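Local atomic coordinates of alpha,alpha-trehalose-phosphate synthase (UDP-forming) (Burkholderia multivorans, PDB entry 5UOF), a protein that belongs to glycosyltransferase family 20, whose members have the GT-B architecture of two Rossmann-like domains facing each other across a cleft. Residues P145-L150 and N157-F162. Sequence-based numbering, arbitrary orientation.
Sequences PFAHAL and NPIGFF. With EDO (1,2-ethanediol), chain I.
A single strand side chain, Ile159, makes every close touch between residues 145-150 and residues 157-162, reaching two helix positions one turn apart with its two branches. CG2 comes to 4.0 Å from Ala147 CB. The longer branch ends in CD1, which lies 3.9 Å from Leu150 CD1 and also 4.1 Å from Ala147 CB, so the end of the isoleucine leans on both residues. With CG1 anti to the carbonyl carbon (chi1 -46°) and the chain extended beyond it (chi2 176°), CD1 is carried to the leucine while CG2 stays beside the alanine. Leu150 and Ile159 run obliquely to each other and meet through their terminal methyls. Ala147 presents only a methyl here, consistent with the near approach of helix and strand: Ala147 CA stands 6.7 Å from Ile159 CA. All three residues are buried, and the contact between them is wholly apolar. His148 points away from the strand. Its ND1 shares a hydrogen bond of 2.9 Å with O2 of a 1,2-ethanediol, probably from the crystallisation liquor; the bond is nearly straight (171°), and O2 lies in the plane of the imidazole at its edge. CB of Pro145, the N-cap residue, packs 3.6 Å from C1 of the same diol, which is also hydrogen-bonded to Leu116 O. Strand 135-139, helix 146-152 and strand 159-162 form a beta-alpha-beta unit, of the kind from which Rossmann-like domains are built. Asn157 ND2 bonds to the carbonyls of Arg131 and Asp134, just ahead of the first strand. In the sheet, 159-162 runs parallel between 135-139 and 191-194, while helix 109-127 packs against Pro145, Phe146 and Ala149.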
ATOM      1  N   PRO A 145     -13.014  -2.377  17.855  1.00 18.99           N
ATOM      2  CA  PRO A 145     -12.888  -3.275  19.014  1.00 17.24           C
ATOM      3  C   PRO A 145     -14.164  -3.454  19.827  1.00 14.38           C
ATOM      4  O   PRO A 145     -14.119  -4.092  20.886  1.00 18.76           O
ATOM      5  CB  PRO A 145     -11.805  -2.593  19.874  1.00 19.14           C
ATOM      6  CG  PRO A 145     -11.230  -1.491  19.040  1.00 17.16           C
ATOM      7  CD  PRO A 145     -12.312  -1.104  18.087  1.00 17.87           C
ATOM      8  N   PHE A 146     -15.305  -2.940  19.363  1.00 14.92           N
ATOM      9  CA  PHE A 146     -16.480  -2.841  20.232  1.00 15.33           C
ATOM     10  C   PHE A 146     -17.030  -4.218  20.606  1.00 18.23           C
ATOM     11  O   PHE A 146     -17.366  -4.457  21.774  1.00 17.32           O
ATOM     12  CB  PHE A 146     -17.550  -1.989  19.548  1.00 15.35           C
ATOM     13  CG  PHE A 146     -18.628  -1.490  20.485  1.00 22.93           C
ATOM     14  CD1 PHE A 146     -18.432  -0.344  21.247  1.00 16.92           C
ATOM     15  CD2 PHE A 146     -19.843  -2.145  20.572  1.00 16.98           C
ATOM     16  CE1 PHE A 146     -19.429   0.128  22.094  1.00 20.71           C
ATOM     17  CE2 PHE A 146     -20.841  -1.677  21.408  1.00 18.86           C
ATOM     18  CZ  PHE A 146     -20.634  -0.540  22.168  1.00 20.25           C
ATOM     19  N   ALA A 147     -17.162  -5.131  19.632  1.00 16.92           N
ATOM     20  CA  ALA A 147     -17.652  -6.474  19.946  1.00 21.33           C
ATOM     21  C   ALA A 147     -16.738  -7.191  20.923  1.00 19.99           C
ATOM     22  O   ALA A 147     -17.215  -7.870  21.835  1.00 20.65           O
ATOM     23  CB  ALA A 147     -17.796  -7.322  18.689  1.00 20.62           C
ATOM     24  N   HIS A 148     -15.423  -7.077  20.737  1.00 15.87           N
ATOM     25  CA  HIS A 148     -14.508  -7.762  21.642  1.00 16.38           C
ATOM     26  C   HIS A 148     -14.709  -7.276  23.072  1.00 20.17           C
ATOM     27  O   HIS A 148     -14.732  -8.079  24.013  1.00 22.15           O
ATOM     28  CB  HIS A 148     -13.062  -7.558  21.174  1.00 17.95           C
ATOM     29  CG  HIS A 148     -12.068  -8.330  21.981  1.00 24.92           C
ATOM     30  ND1 HIS A 148     -11.416  -7.793  23.070  1.00 25.67           N
ATOM     31  CD2 HIS A 148     -11.656  -9.616  21.891  1.00 24.00           C
ATOM     32  CE1 HIS A 148     -10.622  -8.705  23.598  1.00 24.43           C
ATOM     33  NE2 HIS A 148     -10.752  -9.822  22.905  1.00 23.73           N
ATOM     34  N   ALA A 149     -14.906  -5.970  23.247  1.00 20.75           N
ATOM     35  CA  ALA A 149     -15.162  -5.429  24.578  1.00 18.44           C
ATOM     36  C   ALA A 149     -16.476  -5.962  25.140  1.00 21.51           C
ATOM     37  O   ALA A 149     -16.561  -6.298  26.328  1.00 20.94           O
ATOM     38  CB  ALA A 149     -15.167  -3.903  24.525  1.00 21.20           C
ATOM     39  N   LEU A 150     -17.507  -6.063  24.294  1.00 20.15           N
ATOM     40  CA  LEU A 150     -18.773  -6.640  24.747  1.00 22.38           C
ATOM     41  C   LEU A 150     -18.602  -8.105  25.144  1.00 22.18           C
ATOM     42  O   LEU A 150     -19.155  -8.548  26.161  1.00 25.39           O
ATOM     43  CB  LEU A 150     -19.838  -6.497  23.655  1.00 19.41           C
ATOM     44  CG  LEU A 150     -20.406  -5.097  23.399  1.00 25.60           C
ATOM     45  CD1 LEU A 150     -21.338  -5.104  22.201  1.00 21.43           C
ATOM     46  CD2 LEU A 150     -21.142  -4.550  24.623  1.00 21.45           C
ATOM     47  N   ASN A 157     -24.903 -11.868  22.607  1.00 25.49           N
ATOM     48  CA  ASN A 157     -25.824 -11.495  21.545  1.00 25.97           C
ATOM     49  C   ASN A 157     -25.182 -11.663  20.167  1.00 21.85           C
ATOM     50  O   ASN A 157     -23.956 -11.602  20.033  1.00 20.99           O
ATOM     51  CB  ASN A 157     -26.250 -10.039  21.708  1.00 23.69           C
ATOM     52  CG  ASN A 157     -26.982  -9.789  23.000  1.00 24.10           C
ATOM     53  OD1 ASN A 157     -26.432  -9.970  24.092  1.00 24.58           O
ATOM     54  ND2 ASN A 157     -28.229  -9.359  22.887  1.00 24.79           N
ATOM     55  N   PRO A 158     -25.988 -11.841  19.122  1.00 21.86           N
ATOM     56  CA  PRO A 158     -25.460 -11.662  17.765  1.00 20.72           C
ATOM     57  C   PRO A 158     -24.944 -10.241  17.609  1.00 21.51           C
ATOM     58  O   PRO A 158     -25.643  -9.277  17.928  1.00 19.95           O
ATOM     59  CB  PRO A 158     -26.677 -11.921  16.867  1.00 21.22           C
ATOM     60  CG  PRO A 158     -27.648 -12.690  17.742  1.00 23.71           C
ATOM     61  CD  PRO A 158     -27.431 -12.139  19.111  1.00 23.00           C
ATOM     62  N   ILE A 159     -23.705 -10.107  17.133  1.00 18.63           N
ATOM     63  CA  ILE A 159     -23.122  -8.794  16.893  1.00 17.69           C
ATOM     64  C   ILE A 159     -22.559  -8.782  15.486  1.00 21.24           C
ATOM     65  O   ILE A 159     -21.817  -9.690  15.109  1.00 16.97           O
ATOM     66  CB  ILE A 159     -22.006  -8.442  17.895  1.00 17.62           C
ATOM     67  CG1 ILE A 159     -22.427  -8.772  19.331  1.00 19.94           C
ATOM     68  CG2 ILE A 159     -21.667  -6.963  17.782  1.00 17.73           C
ATOM     69  CD1 ILE A 159     -21.312  -8.525  20.356  1.00 21.49           C
ATOM     70  N   GLY A 160     -22.899  -7.752  14.723  1.00 16.33           N
ATOM     71  CA  GLY A 160     -22.363  -7.577  13.388  1.00 15.50           C
ATOM     72  C   GLY A 160     -21.556  -6.298  13.288  1.00 14.74           C
ATOM     73  O   GLY A 160     -21.810  -5.324  13.999  1.00 18.22           O
ATOM     74  N   PHE A 161     -20.582  -6.306  12.381  1.00 13.97           N
ATOM     75  CA  PHE A 161     -19.750  -5.144  12.104  1.00 13.29           C
ATOM     76  C   PHE A 161     -19.878  -4.828  10.628  1.00 16.32           C
ATOM     77  O   PHE A 161     -19.907  -5.741   9.801  1.00 16.62           O
ATOM     78  CB  PHE A 161     -18.264  -5.425  12.450  1.00 14.27           C
ATOM     79  CG  PHE A 161     -17.343  -4.242  12.246  1.00 17.28           C
ATOM     80  CD1 PHE A 161     -17.432  -3.119  13.066  1.00 15.72           C
ATOM     81  CD2 PHE A 161     -16.356  -4.269  11.262  1.00 14.37           C
ATOM     82  CE1 PHE A 161     -16.577  -2.036  12.888  1.00 12.67           C
ATOM     83  CE2 PHE A 161     -15.496  -3.185  11.082  1.00 12.61           C
ATOM     84  CZ  PHE A 161     -15.607  -2.072  11.890  1.00 14.42           C
ATOM     85  N   PHE A 162     -19.978  -3.543  10.293  1.00 12.78           N
ATOM     86  CA  PHE A 162     -19.855  -3.126   8.899  1.00 12.44           C
ATOM     87  C   PHE A 162     -18.776  -2.062   8.788  1.00 12.56           C
ATOM     88  O   PHE A 162     -18.855  -1.014   9.440  1.00 14.00           O
ATOM     89  CB  PHE A 162     -21.170  -2.605   8.310  1.00 13.00           C
ATOM     90  CG  PHE A 162     -21.060  -2.339   6.830  1.00 13.56           C
ATOM     91  CD1 PHE A 162     -21.111  -3.395   5.940  1.00 14.46           C
ATOM     92  CD2 PHE A 162     -20.807  -1.058   6.338  1.00 12.68           C
ATOM     93  CE1 PHE A 162     -20.949  -3.182   4.576  1.00 13.41           C
ATOM     94  CE2 PHE A 162     -20.670  -0.837   4.975  1.00 14.23           C
ATOM     95  CZ  PHE A 162     -20.737  -1.901   4.092  1.00 14.93           C
TER
HETATM   96  C1  EDO I 507     -11.656  -2.962  23.424  1.00 30.42           C
HETATM   97  O1  EDO I 507     -11.046  -2.370  24.568  1.00 38.85           O
HETATM   98  C2  EDO I 507     -11.181  -4.397  23.283  1.00 26.46           C
HETATM   99  O2  EDO I 507     -11.783  -5.228  24.283  1.00 28.45           O